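Local coordinates for ABC transporter, substrate binding protein (Aeropyrum pernix, PDB 3EAF), which probably captures a small solute outside the cell and hands it to the membrane-spanning part of an ABC importer, at residues 322-327 / 339-344; 110-115 / 343-348; 99-104 / 116-121. All coordinates share one frame; numbering follows the deposited sequence.

Contact 1: residues 322-327 / 339-344; sequences EALEAN and IDYEPG. With MG (magnesium ion), chain C.
Glu325, in the last turn of helix 317-326, meets Asp340 and Tyr341 of the loop that follows through a shared magnesium ion, so this is a metal-bridged contact between a helix end and a loop. The ion takes the backbone O of Glu325 at 2.5 Å, the O of Tyr341 at 2.3 Å and OD1 of Asp340 at 2.5 Å. The carboxylate of Asp340 reaches it because CG lies anti to the backbone N (chi1 -165°). Three waters complete six oxygen ligands. One of them also gives its protons to Leu324 O and Asn327 O and accepts the N-H of Tyr341, thereby cross-linking the two segments a second time. The carboxylate of Glu325 is not a ligand: OE2 passes 3.5 Å from Pro343 CA and bonds to His346, while OE1 pairs with Lys321. The Tyr341 ring turns its edge to the helix end, with CD2 3.2 Å from Leu324 O and that oxygen close to the ring plane. Main-chain carbonyls, one carboxylate and waters in opposed pairs round the ion make a distorted octahedral, all-oxygen site, the six-coordinate geometry expected of magnesium, here built between the end region of helix 317-326 and the loop after it.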
loop_
_atom_site.group_PDB
_atom_site.type_symbol
_atom_site.label_atom_id
_atom_site.label_comp_id
_atom_site.label_asym_id
_atom_site.label_seq_id
_atom_site.Cartn_x
_atom_site.Cartn_y
_atom_site.Cartn_z
ATOM N N GLU A 322 8.069 15.874 12.435
ATOM C CA GLU A 322 9.459 16.295 12.380
ATOM C C GLU A 322 10.418 15.136 12.664
ATOM O O GLU A 322 11.478 15.037 12.041
ATOM C CB GLU A 322 9.684 17.493 13.309
ATOM C CG GLU A 322 8.954 18.754 12.814
ATOM C CD GLU A 322 9.208 19.993 13.649
ATOM O OE1 GLU A 322 9.952 19.918 14.657
ATOM O OE2 GLU A 322 8.650 21.062 13.297
ATOM N N ALA A 323 10.023 14.258 13.587
ATOM C CA ALA A 323 10.763 13.037 13.879
ATOM C C ALA A 323 10.818 12.105 12.672
ATOM O O ALA A 323 11.845 11.491 12.413
ATOM C CB ALA A 323 10.151 12.314 15.081
ATOM N N LEU A 324 9.708 11.993 11.940
ATOM C CA LEU A 324 9.673 11.150 10.742
ATOM C C LEU A 324 10.583 11.698 9.631
ATOM O O LEU A 324 11.090 10.942 8.805
ATOM C CB LEU A 324 8.233 10.967 10.242
ATOM C CG LEU A 324 7.327 10.059 11.089
ATOM C CD1 LEU A 324 5.840 10.317 10.791
ATOM C CD2 LEU A 324 7.679 8.582 10.902
ATOM N N GLU A 325 10.796 13.013 9.641
ATOM C CA GLU A 325 11.666 13.683 8.670
ATOM C C GLU A 325 13.150 13.682 9.060
ATOM O O GLU A 325 14.018 13.916 8.216
ATOM C CB GLU A 325 11.183 15.122 8.432
ATOM C CG GLU A 325 9.884 15.205 7.641
ATOM C CD GLU A 325 9.366 16.619 7.465
ATOM O OE1 GLU A 325 9.645 17.480 8.326
ATOM O OE2 GLU A 325 8.659 16.868 6.463
ATOM N N ALA A 326 13.441 13.406 10.331
ATOM C CA ALA A 326 14.798 13.554 10.858
ATOM C C ALA A 326 15.525 12.233 11.087
ATOM O O ALA A 326 16.660 12.239 11.553
ATOM C CB ALA A 326 14.774 14.375 12.154
ATOM N N ASN A 327 14.881 11.115 10.759
ATOM C CA ASN A 327 15.422 9.794 11.078
ATOM C C ASN A 327 15.230 8.782 9.950
ATOM O O ASN A 327 14.230 8.826 9.231
ATOM C CB ASN A 327 14.761 9.227 12.349
ATOM C CG ASN A 327 14.925 10.127 13.556
ATOM O OD1 ASN A 327 14.000 10.853 13.934
ATOM N ND2 ASN A 327 16.102 10.089 14.168
ATOM N N ILE A 339 13.737 3.315 5.399
ATOM C CA ILE A 339 12.824 4.439 5.229
ATOM C C ILE A 339 13.479 5.754 5.630
ATOM O O ILE A 339 13.994 5.889 6.736
ATOM C CB ILE A 339 11.555 4.232 6.091
ATOM C CG1 ILE A 339 10.734 3.055 5.560
ATOM C CG2 ILE A 339 10.708 5.504 6.130
ATOM C CD1 ILE A 339 9.947 2.335 6.644
ATOM N N ASP A 340 13.423 6.729 4.725
ATOM C CA ASP A 340 14.004 8.037 4.952
ATOM C C ASP A 340 13.185 9.082 4.190
ATOM O O ASP A 340 12.988 8.956 2.979
ATOM C CB ASP A 340 15.463 8.027 4.483
ATOM C CG ASP A 340 16.261 9.216 4.991
ATOM O OD1 ASP A 340 15.711 10.069 5.730
ATOM O OD2 ASP A 340 17.460 9.291 4.636
ATOM N N TYR A 341 12.709 10.098 4.908
ATOM C CA TYR A 341 11.828 11.121 4.346
ATOM C C TYR A 341 12.483 12.500 4.261
ATOM O O TYR A 341 13.070 12.983 5.226
ATOM C CB TYR A 341 10.544 11.254 5.175
ATOM C CG TYR A 341 9.703 10.010 5.265
ATOM C CD1 TYR A 341 9.035 9.508 4.145
ATOM C CD2 TYR A 341 9.546 9.345 6.482
ATOM C CE1 TYR A 341 8.240 8.371 4.234
ATOM C CE2 TYR A 341 8.761 8.213 6.579
ATOM C CZ TYR A 341 8.113 7.726 5.458
ATOM O OH TYR A 341 7.335 6.592 5.567
ATOM N N GLU A 342 12.335 13.136 3.104
ATOM C CA GLU A 342 12.818 14.487 2.879
ATOM C C GLU A 342 11.699 15.497 3.140
ATOM O O GLU A 342 10.575 15.299 2.668
ATOM C CB GLU A 342 13.299 14.599 1.426
ATOM C CG GLU A 342 13.651 15.995 0.971
ATOM C CD GLU A 342 14.169 16.046 -0.454
ATOM O OE1 GLU A 342 14.561 14.988 -0.997
ATOM O OE2 GLU A 342 14.176 17.154 -1.031
ATOM N N PRO A 343 11.997 16.591 3.875
ATOM C CA PRO A 343 11.004 17.665 3.981
ATOM C C PRO A 343 10.618 18.154 2.583
ATOM O O PRO A 343 11.492 18.419 1.766
ATOM C CB PRO A 343 11.746 18.758 4.760
ATOM C CG PRO A 343 12.797 18.022 5.536
ATOM C CD PRO A 343 13.228 16.901 4.630
ATOM N N GLY A 344 9.319 18.218 2.301
ATOM C CA GLY A 344 8.827 18.591 0.965
ATOM C C GLY A 344 8.687 17.443 -0.028
ATOM O O GLY A 344 8.088 17.614 -1.087
HETATM MG MG MG C . 14.759 12.251 6.575
HETATM O O HOH W 1 13.340 10.731 7.573
HETATM O O HOH W 2 16.968 12.471 7.741
HETATM O O HOH W 3 16.157 13.056 4.577
#

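Contact 2: residues 110-115 / 343-348; sequences KLLVKP and PGFHLA
Leu112 O accepts the backbone N-H of His346 at 2.9 Å, nearly straight at 167°, where a type I turn (Leu111 to Lys114) meets a loop from far along the chain, the two running 138° apart. The same carbonyl lies 3.3 Å from Phe345 CA, a CA-H...O contact, and Val113 CA makes another to Gly344 O. The Leu112 side chain divides its methyls: CD2 comes within 3.4 Å of His346 O, at the inverse gamma turn centred on that residue, whereas CD1 approaches CE1 of the Phe345 ring at 4.2 Å. Val113 CG1 rests 3.5 Å from Gly344 O. The imidazole of His346 swings toward the turn, its CG anti to the carbonyl carbon (chi1 -64°), and sets CE1 edge-on to Pro115 O at 3.0 Å, with that oxygen close to the ring plane. Its nitrogens look further: ND1 bonds to Asn117 O and NE2 to Glu325 OE2, while Phe118 stacks on the ring. A leucine in its place would probably leave both the Asn117 carbonyl and the Glu325 carboxylate without this partner. With an acceptor at each nitrogen and an oxygen at the carbon between them, the ring is in surroundings that would suit a protonated imidazolium, and the neighbouring carboxylate would tend to stabilise that charge.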
loop_
_atom_site.group_PDB
_atom_site.type_symbol
_atom_site.label_atom_id
_atom_site.label_comp_id
_atom_site.label_asym_id
_atom_site.label_seq_id
_atom_site.Cartn_x
_atom_site.Cartn_y
_atom_site.Cartn_z
ATOM N N LYS A 110 0.854 11.840 -5.060
ATOM C CA LYS A 110 0.329 13.171 -4.755
ATOM C C LYS A 110 0.491 13.579 -3.276
ATOM O O LYS A 110 0.499 14.770 -2.958
ATOM C CB LYS A 110 -1.134 13.292 -5.218
ATOM C CG LYS A 110 -1.294 13.110 -6.731
ATOM C CD LYS A 110 -2.697 13.417 -7.224
ATOM C CE LYS A 110 -2.736 13.440 -8.757
ATOM N NZ LYS A 110 -4.134 13.597 -9.272
ATOM N N LEU A 111 0.692 12.610 -2.384
ATOM C CA LEU A 111 0.863 12.858 -0.957
ATOM C C LEU A 111 2.286 13.306 -0.641
ATOM O O LEU A 111 2.460 13.886 0.465
ATOM C CB LEU A 111 0.515 11.605 -0.149
ATOM C CG LEU A 111 -0.944 11.146 -0.207
ATOM C CD1 LEU A 111 -1.116 9.817 0.513
ATOM C CD2 LEU A 111 -1.865 12.204 0.381
ATOM N N LEU A 112 3.222 12.997 -1.468
ATOM C CA LEU A 112 4.645 13.203 -1.183
ATOM C C LEU A 112 5.020 14.636 -0.810
ATOM O O LEU A 112 5.949 14.843 -0.032
ATOM C CB LEU A 112 5.509 12.709 -2.358
ATOM C CG LEU A 112 5.431 11.214 -2.696
ATOM C CD1 LEU A 112 6.079 10.911 -4.029
ATOM C CD2 LEU A 112 6.039 10.353 -1.597
ATOM N N VAL A 113 4.291 15.611 -1.356
ATOM C CA VAL A 113 4.561 17.030 -1.111
ATOM C C VAL A 113 3.692 17.622 0.012
ATOM O O VAL A 113 3.786 18.817 0.323
ATOM C CB VAL A 113 4.403 17.883 -2.406
ATOM C CG1 VAL A 113 5.482 17.531 -3.408
ATOM C CG2 VAL A 113 3.002 17.714 -3.014
ATOM N N LYS A 114 2.861 16.776 0.622
ATOM C CA LYS A 114 1.975 17.210 1.705
ATOM C C LYS A 114 2.684 16.963 3.033
ATOM O O LYS A 114 3.067 15.833 3.322
ATOM C CB LYS A 114 0.633 16.469 1.644
ATOM C CG LYS A 114 -0.100 16.566 0.301
ATOM C CD LYS A 114 -0.583 17.981 0.027
ATOM C CE LYS A 114 -1.406 18.048 -1.250
ATOM N NZ LYS A 114 -1.639 19.454 -1.684
ATOM N N PRO A 115 2.888 18.028 3.831
ATOM C CA PRO A 115 3.817 17.948 4.967
ATOM C C PRO A 115 3.504 16.897 6.040
ATOM O O PRO A 115 4.419 16.433 6.695
ATOM C CB PRO A 115 3.767 19.363 5.566
ATOM C CG PRO A 115 3.299 20.237 4.420
ATOM C CD PRO A 115 2.291 19.371 3.713
ATOM N N PRO A 343 11.997 16.591 3.875
ATOM C CA PRO A 343 11.004 17.665 3.981
ATOM C C PRO A 343 10.618 18.154 2.583
ATOM O O PRO A 343 11.492 18.419 1.766
ATOM C CB PRO A 343 11.746 18.758 4.760
ATOM C CG PRO A 343 12.797 18.022 5.536
ATOM C CD PRO A 343 13.228 16.901 4.630
ATOM N N GLY A 344 9.319 18.218 2.301
ATOM C CA GLY A 344 8.827 18.591 0.965
ATOM C C GLY A 344 8.687 17.443 -0.028
ATOM O O GLY A 344 8.088 17.614 -1.087
ATOM N N PHE A 345 9.241 16.274 0.299
ATOM C CA PHE A 345 9.215 15.119 -0.604
ATOM C C PHE A 345 9.368 13.816 0.186
ATOM O O PHE A 345 10.472 13.280 0.302
ATOM C CB PHE A 345 10.324 15.256 -1.656
ATOM C CG PHE A 345 10.141 14.373 -2.874
ATOM C CD1 PHE A 345 9.130 14.631 -3.797
ATOM C CD2 PHE A 345 10.994 13.304 -3.104
ATOM C CE1 PHE A 345 8.972 13.827 -4.925
ATOM C CE2 PHE A 345 10.840 12.493 -4.230
ATOM C CZ PHE A 345 9.829 12.759 -5.139
ATOM N N HIS A 346 8.261 13.310 0.730
ATOM C CA HIS A 346 8.301 12.155 1.646
ATOM C C HIS A 346 8.402 10.792 0.965
ATOM O O HIS A 346 7.663 9.866 1.320
ATOM C CB HIS A 346 7.087 12.155 2.589
ATOM C CG HIS A 346 7.037 13.321 3.525
ATOM N ND1 HIS A 346 5.869 13.746 4.117
ATOM C CD2 HIS A 346 8.011 14.141 3.985
ATOM C CE1 HIS A 346 6.122 14.788 4.889
ATOM N NE2 HIS A 346 7.416 15.049 4.825
ATOM N N LEU A 347 9.323 10.655 0.010
ATOM C CA LEU A 347 9.550 9.365 -0.662
ATOM C C LEU A 347 10.424 8.444 0.190
ATOM O O LEU A 347 11.622 8.686 0.348
ATOM C CB LEU A 347 10.154 9.554 -2.063
ATOM C CG LEU A 347 10.327 8.293 -2.926
ATOM C CD1 LEU A 347 8.978 7.615 -3.209
ATOM C CD2 LEU A 347 11.065 8.594 -4.235
ATOM N N ALA A 348 9.822 7.378 0.718
ATOM C CA ALA A 348 10.480 6.532 1.724
ATOM C C ALA A 348 11.667 5.756 1.161
ATOM O O ALA A 348 12.720 5.669 1.800
ATOM C CB ALA A 348 9.466 5.583 2.372
#

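Contact 3: residues 99-104 / 116-121; sequences KITYIS and FNFYPA
Tyr102 and Asn117 stand side by side on one face of a parallel strand pair, pointing the same way, while Ile103 and Phe118 occupy the other face. The ring of Tyr102 and the amide of Asn117 are turned 42° from each other, and OD1 of Asn117 lies 3.6 Å from Tyr102 CB. A water close to this pair donates to Ser104 OG at 2.7 Å, and that hydroxyl also bonds to Ser106. The backbones themselves are joined in the alternating fashion of parallel strands: Tyr102 N gives to Phe116 O at 2.8 Å, Phe118 N to Tyr102 O at 2.9 Å, and Ser104 N to Phe118 O at a longer 3.3 Å. Each donor lies nearly in line with the C=O bond it meets.

Where the pair begins, Phe116 points toward the partner segment and lays a ring face against Lys99. The CA of Lys99 is 3.8 Å from the ring centroid, 22° off the normal, a CH-pi contact made at the Schellman motif that ends helix 85-98. The side chain of Thr101 crosses that of Phe116 at about a right angle, its OG1 bonded to Gly317 O. At the far end the backbone sets Tyr119 CB 3.5 Å from Ser104 O, and a chi1 of 44°, with CG between the backbone N and carbonyl carbon, directs the ring so that CD2 comes 3.9 Å from Ser104 OG and the hydroxyl bonds to Ser108 O.

The unit closes one side of the N-terminal sheet, with 117-118 outermost and 101-104 bonded on its other flank to 79-82. Helix 85-98 covers the face of Tyr102 and Asn117; helices 288-304 and 317-326 pack against that of Ile103 and Phe118, giving the alpha/beta/alpha sandwich of a periplasmic-binding-protein lobe.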
loop_
_atom_site.group_PDB
_atom_site.type_symbol
_atom_site.label_atom_id
_atom_site.label_comp_id
_atom_site.label_asym_id
_atom_site.label_seq_id
_atom_site.Cartn_x
_atom_site.Cartn_y
_atom_site.Cartn_z
ATOM N N LYS A 99 -2.309 19.837 11.848
ATOM C CA LYS A 99 -1.066 19.259 12.374
ATOM C C LYS A 99 -1.235 17.832 12.892
ATOM O O LYS A 99 -0.771 17.496 13.987
ATOM C CB LYS A 99 -0.444 20.158 13.455
ATOM C CG LYS A 99 -0.138 21.572 12.997
ATOM C CD LYS A 99 0.944 22.184 13.882
ATOM C CE LYS A 99 0.760 23.683 14.072
ATOM N NZ LYS A 99 0.858 24.433 12.797
ATOM N N ILE A 100 -1.905 17.002 12.097
ATOM C CA ILE A 100 -2.140 15.595 12.436
ATOM C C ILE A 100 -1.308 14.711 11.503
ATOM O O ILE A 100 -1.480 14.762 10.275
ATOM C CB ILE A 100 -3.653 15.233 12.328
ATOM C CG1 ILE A 100 -4.475 16.054 13.338
ATOM C CG2 ILE A 100 -3.883 13.721 12.516
ATOM C CD1 ILE A 100 -5.997 15.843 13.259
ATOM N N THR A 101 -0.389 13.932 12.076
ATOM C CA THR A 101 0.440 12.998 11.295
ATOM C C THR A 101 -0.450 11.903 10.694
ATOM O O THR A 101 -1.205 11.239 11.410
ATOM C CB THR A 101 1.584 12.380 12.144
ATOM O OG1 THR A 101 2.595 13.366 12.378
ATOM C CG2 THR A 101 2.228 11.190 11.427
ATOM N N TYR A 102 -0.359 11.727 9.378
ATOM C CA TYR A 102 -1.283 10.852 8.662
ATOM C C TYR A 102 -0.505 9.781 7.912
ATOM O O TYR A 102 0.214 10.082 6.953
ATOM C CB TYR A 102 -2.135 11.679 7.689
ATOM C CG TYR A 102 -3.512 11.110 7.411
ATOM C CD1 TYR A 102 -4.634 11.641 8.036
ATOM C CD2 TYR A 102 -3.689 10.054 6.523
ATOM C CE1 TYR A 102 -5.902 11.131 7.795
ATOM C CE2 TYR A 102 -4.965 9.530 6.273
ATOM C CZ TYR A 102 -6.060 10.081 6.914
ATOM O OH TYR A 102 -7.320 9.585 6.685
ATOM N N ILE A 103 -0.641 8.536 8.367
ATOM C CA ILE A 103 0.041 7.401 7.763
ATOM C C ILE A 103 -0.990 6.500 7.097
ATOM O O ILE A 103 -1.849 5.907 7.767
ATOM C CB ILE A 103 0.877 6.598 8.794
ATOM C CG1 ILE A 103 1.877 7.523 9.506
ATOM C CG2 ILE A 103 1.597 5.430 8.095
ATOM C CD1 ILE A 103 2.537 6.935 10.759
ATOM N N SER A 104 -0.892 6.386 5.774
ATOM C CA SER A 104 -1.967 5.804 4.985
ATOM C C SER A 104 -1.598 4.513 4.288
ATOM O O SER A 104 -0.442 4.283 3.927
ATOM C CB SER A 104 -2.470 6.821 3.955
ATOM O OG SER A 104 -1.412 7.282 3.127
ATOM N N PHE A 116 2.240 16.530 6.229
ATOM C CA PHE A 116 1.892 15.608 7.316
ATOM C C PHE A 116 1.545 14.191 6.864
ATOM O O PHE A 116 1.181 13.355 7.692
ATOM C CB PHE A 116 0.794 16.201 8.217
ATOM C CG PHE A 116 1.318 17.196 9.212
ATOM C CD1 PHE A 116 1.580 16.811 10.529
ATOM C CD2 PHE A 116 1.595 18.512 8.829
ATOM C CE1 PHE A 116 2.085 17.730 11.457
ATOM C CE2 PHE A 116 2.094 19.441 9.750
ATOM C CZ PHE A 116 2.345 19.043 11.070
ATOM N N ASN A 117 1.689 13.921 5.563
ATOM C CA ASN A 117 1.404 12.593 5.017
ATOM C C ASN A 117 2.654 11.738 4.808
ATOM O O ASN A 117 3.640 12.188 4.211
ATOM C CB ASN A 117 0.598 12.697 3.719
ATOM C CG ASN A 117 -0.814 13.220 3.950
ATOM O OD1 ASN A 117 -1.758 12.447 4.155
ATOM N ND2 ASN A 117 -0.959 14.531 3.946
ATOM N N PHE A 118 2.597 10.507 5.317
ATOM C CA PHE A 118 3.706 9.555 5.239
ATOM C C PHE A 118 3.153 8.163 4.935
ATOM O O PHE A 118 2.010 7.851 5.263
ATOM C CB PHE A 118 4.477 9.491 6.567
ATOM C CG PHE A 118 5.123 10.786 6.979
ATOM C CD1 PHE A 118 6.456 11.045 6.666
ATOM C CD2 PHE A 118 4.412 11.734 7.718
ATOM C CE1 PHE A 118 7.065 12.240 7.056
ATOM C CE2 PHE A 118 5.012 12.931 8.119
ATOM C CZ PHE A 118 6.343 13.183 7.795
ATOM N N TYR A 119 3.968 7.331 4.302
ATOM C CA TYR A 119 3.677 5.898 4.193
ATOM C C TYR A 119 4.995 5.167 3.989
ATOM O O TYR A 119 5.882 5.691 3.321
ATOM C CB TYR A 119 2.656 5.585 3.080
ATOM C CG TYR A 119 2.867 6.320 1.769
ATOM C CD1 TYR A 119 3.754 5.827 0.805
ATOM C CD2 TYR A 119 2.164 7.493 1.479
ATOM C CE1 TYR A 119 3.963 6.498 -0.398
ATOM C CE2 TYR A 119 2.364 8.169 0.269
ATOM C CZ TYR A 119 3.263 7.665 -0.661
ATOM O OH TYR A 119 3.453 8.321 -1.859
ATOM N N PRO A 120 5.136 3.958 4.573
ATOM C CA PRO A 120 6.410 3.232 4.569
ATOM C C PRO A 120 6.660 2.412 3.294
ATOM O O PRO A 120 7.048 1.240 3.368
ATOM C CB PRO A 120 6.265 2.311 5.782
ATOM C CG PRO A 120 4.819 1.969 5.789
ATOM C CD PRO A 120 4.085 3.200 5.283
ATOM N N ALA A 121 6.438 3.030 2.136
ATOM C CA ALA A 121 6.587 2.355 0.851
ATOM C C ALA A 121 6.868 3.404 -0.228
ATOM O O ALA A 121 6.624 4.592 -0.009
ATOM C CB ALA A 121 5.314 1.553 0.512
HETATM O O HOH W 4 -0.576 9.691 4.106
#

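Overall arrangement
His346 is the hub that joins the three contacts: its NE2 lies 2.7 Å from Glu325 OE2 of contact 1 and its ND1 2.7 Å from Asn117 O of contact 3. Contacts 1 and 2 share Pro343 and Gly344, and their centres are 9 Å apart. From the edge strand of contact 3, Phe118 meets Tyr341 edge-to-face, with Phe118 CD1 3.5 Å from Tyr341 CD2, yet its side chain stays about 8 Å from the magnesium ion. The side chain of His346 is about 7 Å from the magnesium ion. Neither binds the metal; they touch the side chains of Glu325 and Tyr341, whose backbone oxygens do, and so tie the metal-bearing helix end and loop to the edge strand.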